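Local coordinates for protein fusolin (Unidentified entomopoxvirus, PDB 4YN2) that forms the crystalline spindles of an insect poxvirus that enhance virulence, and probably acts on chitin through a fold related to lytic polysaccharide monooxygenases, at residues H126-V130 / P198-R202; S123-Q127 / N233-E239. All blocks are in the same frame, centred on the assembly; numbering follows the deposited sequence.

Contact 1: residues H126-V130 / P198-R202; sequences HQVSV and PIPIR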
loop_
_atom_site.group_PDB
_atom_site.type_symbol
_atom_site.label_atom_id
_atom_site.label_comp_id
_atom_site.label_asym_id
_atom_site.label_seq_id
_atom_site.Cartn_x
_atom_site.Cartn_y
_atom_site.Cartn_z
ATOM N N HIS A 126 14.434 2.362 18.233
ATOM C CA HIS A 126 14.610 3.823 18.301
ATOM C C HIS A 126 14.809 4.477 16.930
ATOM O O HIS A 126 14.978 5.699 16.857
ATOM C CB HIS A 126 15.793 4.184 19.182
ATOM C CG HIS A 126 15.573 3.850 20.615
ATOM N ND1 HIS A 126 16.353 2.915 21.258
ATOM C CD2 HIS A 126 14.667 4.350 21.489
ATOM C CE1 HIS A 126 15.925 2.886 22.505
ATOM N NE2 HIS A 126 14.899 3.729 22.689
ATOM N N GLN A 127 14.803 3.688 15.847
ATOM C CA GLN A 127 14.927 4.248 14.506
ATOM C C GLN A 127 13.769 5.185 14.180
ATOM O O GLN A 127 12.620 4.757 14.200
ATOM C CB GLN A 127 14.958 3.133 13.459
ATOM C CG GLN A 127 16.280 2.427 13.371
ATOM C CD GLN A 127 16.218 1.467 12.222
ATOM O OE1 GLN A 127 16.054 0.260 12.398
ATOM N NE2 GLN A 127 16.242 2.014 11.019
ATOM N N VAL A 128 14.075 6.456 13.920
ATOM C CA VAL A 128 13.087 7.461 13.502
ATOM C C VAL A 128 12.674 7.210 12.034
ATOM O O VAL A 128 11.509 7.412 11.669
ATOM C CB VAL A 128 13.595 8.916 13.698
ATOM C CG1 VAL A 128 14.817 9.245 12.823
ATOM C CG2 VAL A 128 12.468 9.921 13.439
ATOM N N SER A 129 13.639 6.796 11.207
ATOM C CA SER A 129 13.434 6.507 9.792
ATOM C C SER A 129 14.176 5.244 9.405
ATOM O O SER A 129 15.171 4.890 10.045
ATOM C CB SER A 129 13.919 7.675 8.935
ATOM O OG SER A 129 13.321 8.890 9.357
ATOM N N VAL A 130 13.689 4.560 8.368
ATOM C CA VAL A 130 14.317 3.355 7.824
ATOM C C VAL A 130 14.752 3.721 6.409
ATOM O O VAL A 130 13.887 4.015 5.581
ATOM C CB VAL A 130 13.382 2.089 7.870
ATOM C CG1 VAL A 130 13.708 1.087 6.756
ATOM C CG2 VAL A 130 13.477 1.376 9.218
ATOM N N PRO A 198 14.442 7.699 2.934
ATOM C CA PRO A 198 14.274 7.541 4.381
ATOM C C PRO A 198 12.784 7.507 4.697
ATOM O O PRO A 198 12.104 8.521 4.601
ATOM C CB PRO A 198 14.992 8.764 4.964
ATOM C CG PRO A 198 14.994 9.771 3.896
ATOM C CD PRO A 198 14.677 9.114 2.578
ATOM N N ILE A 199 12.274 6.330 5.028
ATOM C CA ILE A 199 10.864 6.127 5.317
ATOM C C ILE A 199 10.607 6.403 6.803
ATOM O O ILE A 199 11.139 5.669 7.629
ATOM C CB ILE A 199 10.433 4.687 4.934
ATOM C CG1 ILE A 199 10.805 4.312 3.472
ATOM C CG2 ILE A 199 8.947 4.485 5.176
ATOM C CD1 ILE A 199 10.204 5.125 2.413
ATOM N N PRO A 200 9.747 7.382 7.173
ATOM C CA PRO A 200 9.428 7.571 8.598
ATOM C C PRO A 200 8.730 6.341 9.162
ATOM O O PRO A 200 7.860 5.772 8.493
ATOM C CB PRO A 200 8.488 8.786 8.597
ATOM C CG PRO A 200 8.701 9.450 7.281
ATOM C CD PRO A 200 8.997 8.337 6.335
ATOM N N ILE A 201 9.131 5.906 10.367
ATOM C CA ILE A 201 8.538 4.724 10.978
ATOM C C ILE A 201 7.154 5.070 11.510
ATOM O O ILE A 201 6.864 6.216 11.838
ATOM C CB ILE A 201 9.437 4.114 12.096
ATOM C CG1 ILE A 201 10.885 3.906 11.632
ATOM C CG2 ILE A 201 8.882 2.789 12.600
ATOM C CD1 ILE A 201 11.080 3.303 10.328
ATOM N N ARG A 202 6.297 4.064 11.524
ATOM C CA ARG A 202 4.933 4.103 12.028
ATOM C C ARG A 202 4.711 2.882 12.886
ATOM O O ARG A 202 5.356 1.861 12.672
ATOM C CB ARG A 202 3.935 4.098 10.857
ATOM C CG ARG A 202 4.109 5.227 9.839
ATOM C CD ARG A 202 3.593 6.507 10.410
ATOM N NE ARG A 202 3.502 7.591 9.428
ATOM C CZ ARG A 202 4.283 8.663 9.367
ATOM N NH1 ARG A 202 5.318 8.792 10.186
ATOM N NH2 ARG A 202 4.044 9.610 8.469
HETATM O O HOH W 1 8.588 8.775 12.352
#
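Ile201 and Val130 bury the most surface where 126-130 meets 198-202, an antiparallel pairing at the start of strand 129-138 and the end of strand 191-200. The two neighbouring strands belong to a four-stranded antiparallel sheet in the lytic polysaccharide monooxygenase-like, immunoglobulin-like beta-sandwich of fusolin. Val130 and Ile199 form a hydrogen-bonded pair: Val130 N donates to Ile199 O at 2.9 Å, and Ile199 N returns a bond to Val130 O. Ser129 lies opposite Pro200 in the adjoining non-hydrogen-bonded pair, where the proline's missing N-H costs no bond. Beyond the strand ends, Ile201 N donates to Val128 O (3.1 Å), and a water donates to both Val128 O and Ile201 O. With CG1 beside its own backbone N (chi1 -50°), the Ile201 side chain lies over the 126-130 chain; Phe230 of strand 220-231 and Leu122 also touch it. Ile199, on the same face of the sheet as Val130, packs against Ile228 and Phe230. Ile201 CG1 lies 3.2 Å from Gln127 O, and the methyl beyond it is tightly packed, with Ile201 CD1 3.3 Å from Val130 CG2.

Contact 2: residues S123-Q127 / N233-E239; sequences SDNHQ and NNGPDDE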
loop_
_atom_site.group_PDB
_atom_site.type_symbol
_atom_site.label_atom_id
_atom_site.label_comp_id
_atom_site.label_asym_id
_atom_site.label_seq_id
_atom_site.Cartn_x
_atom_site.Cartn_y
_atom_site.Cartn_z
ATOM N N SER A 123 15.545 -2.685 12.579
ATOM C CA SER A 123 16.815 -3.173 13.111
ATOM C C SER A 123 16.884 -2.803 14.596
ATOM O O SER A 123 17.268 -3.621 15.432
ATOM C CB SER A 123 17.987 -2.566 12.344
ATOM O OG SER A 123 19.194 -3.250 12.641
ATOM N N ASP A 124 16.486 -1.564 14.909
ATOM C CA ASP A 124 16.446 -1.017 16.264
ATOM C C ASP A 124 15.108 -0.265 16.445
ATOM O O ASP A 124 14.667 0.422 15.526
ATOM C CB ASP A 124 17.683 -0.111 16.472
ATOM C CG ASP A 124 17.486 1.053 17.408
ATOM O OD1 ASP A 124 17.177 0.816 18.595
ATOM O OD2 ASP A 124 17.577 2.202 16.942
ATOM N N ASN A 125 14.468 -0.401 17.620
ATOM C CA ASN A 125 13.167 0.247 17.895
ATOM C C ASN A 125 13.241 1.779 18.035
ATOM O O ASN A 125 12.199 2.420 17.946
ATOM C CB ASN A 125 12.511 -0.345 19.132
ATOM C CG ASN A 125 11.975 -1.733 18.903
ATOM O OD1 ASN A 125 11.931 -2.237 17.773
ATOM N ND2 ASN A 125 11.446 -2.345 19.946
ATOM N N HIS A 126 14.434 2.362 18.233
ATOM C CA HIS A 126 14.610 3.823 18.301
ATOM C C HIS A 126 14.809 4.477 16.930
ATOM O O HIS A 126 14.978 5.699 16.857
ATOM C CB HIS A 126 15.793 4.184 19.182
ATOM C CG HIS A 126 15.573 3.850 20.615
ATOM N ND1 HIS A 126 16.353 2.915 21.258
ATOM C CD2 HIS A 126 14.667 4.350 21.489
ATOM C CE1 HIS A 126 15.925 2.886 22.505
ATOM N NE2 HIS A 126 14.899 3.729 22.689
ATOM N N GLN A 127 14.803 3.688 15.847
ATOM C CA GLN A 127 14.927 4.248 14.506
ATOM C C GLN A 127 13.769 5.185 14.180
ATOM O O GLN A 127 12.620 4.757 14.200
ATOM C CB GLN A 127 14.958 3.133 13.459
ATOM C CG GLN A 127 16.280 2.427 13.371
ATOM C CD GLN A 127 16.218 1.467 12.222
ATOM O OE1 GLN A 127 16.054 0.260 12.398
ATOM N NE2 GLN A 127 16.242 2.014 11.019
ATOM N N ASN A 233 10.720 -4.826 17.223
ATOM C CA ASN A 233 11.378 -5.898 17.968
ATOM C C ASN A 233 10.701 -6.053 19.328
ATOM O O ASN A 233 10.397 -5.045 19.963
ATOM C CB ASN A 233 12.855 -5.575 18.157
ATOM C CG ASN A 233 13.585 -5.404 16.852
ATOM O OD1 ASN A 233 13.808 -6.369 16.119
ATOM N ND2 ASN A 233 13.899 -4.169 16.492
ATOM N N ASN A 234 10.496 -7.288 19.790
ATOM C CA ASN A 234 9.909 -7.541 21.102
ATOM C C ASN A 234 10.974 -7.421 22.198
ATOM O O ASN A 234 12.168 -7.411 21.909
ATOM C CB ASN A 234 9.243 -8.920 21.156
ATOM C CG ASN A 234 7.965 -9.032 20.360
ATOM O OD1 ASN A 234 7.349 -8.037 19.952
ATOM N ND2 ASN A 234 7.515 -10.257 20.152
ATOM N N GLY A 235 10.523 -7.314 23.439
ATOM C CA GLY A 235 11.391 -7.227 24.609
ATOM C C GLY A 235 11.556 -5.815 25.119
ATOM O O GLY A 235 10.943 -4.881 24.598
ATOM N N PRO A 236 12.343 -5.634 26.187
ATOM C CA PRO A 236 12.504 -4.289 26.744
ATOM C C PRO A 236 13.324 -3.390 25.839
ATOM O O PRO A 236 14.223 -3.845 25.127
ATOM C CB PRO A 236 13.219 -4.539 28.070
ATOM C CG PRO A 236 13.993 -5.785 27.833
ATOM C CD PRO A 236 13.115 -6.629 26.958
ATOM N N ASP A 237 13.005 -2.102 25.877
ATOM C CA ASP A 237 13.731 -1.110 25.112
ATOM C C ASP A 237 15.199 -1.095 25.554
ATOM O O ASP A 237 15.470 -1.214 26.747
ATOM C CB ASP A 237 13.097 0.263 25.313
ATOM C CG ASP A 237 13.784 1.306 24.492
ATOM O OD1 ASP A 237 13.821 1.148 23.254
ATOM O OD2 ASP A 237 14.359 2.240 25.085
ATOM N N ASP A 238 16.129 -0.934 24.601
ATOM C CA ASP A 238 17.581 -0.942 24.853
ATOM C C ASP A 238 18.025 0.045 25.944
ATOM O O ASP A 238 18.910 -0.297 26.726
ATOM C CB ASP A 238 18.362 -0.635 23.562
ATOM C CG ASP A 238 18.195 -1.682 22.476
ATOM O OD1 ASP A 238 18.310 -2.888 22.790
ATOM O OD2 ASP A 238 17.961 -1.294 21.310
ATOM N N GLU A 239 17.392 1.230 26.037
ATOM C CA GLU A 239 17.753 2.225 27.053
ATOM C C GLU A 239 17.321 1.826 28.470
ATOM O O GLU A 239 17.805 2.438 29.417
ATOM C CB GLU A 239 17.157 3.594 26.718
ATOM C CG GLU A 239 17.764 4.203 25.473
ATOM C CD GLU A 239 17.155 5.529 25.083
ATOM O OE1 GLU A 239 17.408 6.532 25.788
ATOM O OE2 GLU A 239 16.368 5.554 24.110
#
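The side-chain amide of Asn125 binds both the N-H and the C=O of Asn233, much as the backbone of a neighbouring strand would. Asn125 OD1 accepts from Asn233 N at 2.9 Å, in the carbonyl plane and on a lone pair, while Asn125 ND2 donates to Asn233 O at 2.9 Å with a nearly straight bond (166°). A third bond comes from the Asn233 side chain, whose ND2 reaches Asn125 OD1 at 3.0 Å from above the carbonyl plane. The two side-chain amides are only 23° from parallel, and the three bonds together fix the rotation of the Asn125 group. Asn125 sits at the second position of a type I beta turn from Asp124 to Gln127, in the loop joining strands 118-121 and 129-138; its partner follows strand 220-231. An Asx turn reinforces the bend, His126 N donating to Asp124 OD1 at 3.2 Å. Gln127 OE1 also braces it, accepting from both Ser123 N and Asp124 N. The next residue after Asn125, His126, meets an acidic cluster. Its NE2 makes a weak bond to Asp237 OD2, and Glu239 OE2 lies over one ring face without a hydrogen bond; the crowding of this ring makes its exact placement doubtful. These carboxylates would be expected to favour a protonated imidazole. Close by, Asp124 OD1 comes within 3.5 Å of Asp238 OD2, a pairing of like charges at the surface.

How the contacts relate
Contacts 1 and 2, their centres about 13 Å apart, start from one continuous piece of chain and share His126 and Gln127. Gln127 ties them together: the amide that braces the turn also donates, through NE2, to Ser129 O at the start of the strand paired in contact 1. Contact 1 is partly buried and contact 2 is a surface contact, where the segment after strand 220-231 leaves the sandwich; the centre of contact 1 lies about 17 Å, and that of contact 2 about 25 Å, from the centre of the chain. Neither includes His1 or His142, which bind the zinc ion, and the Pro198 side chain is about 14 Å from a bound N-acetylglucosamine.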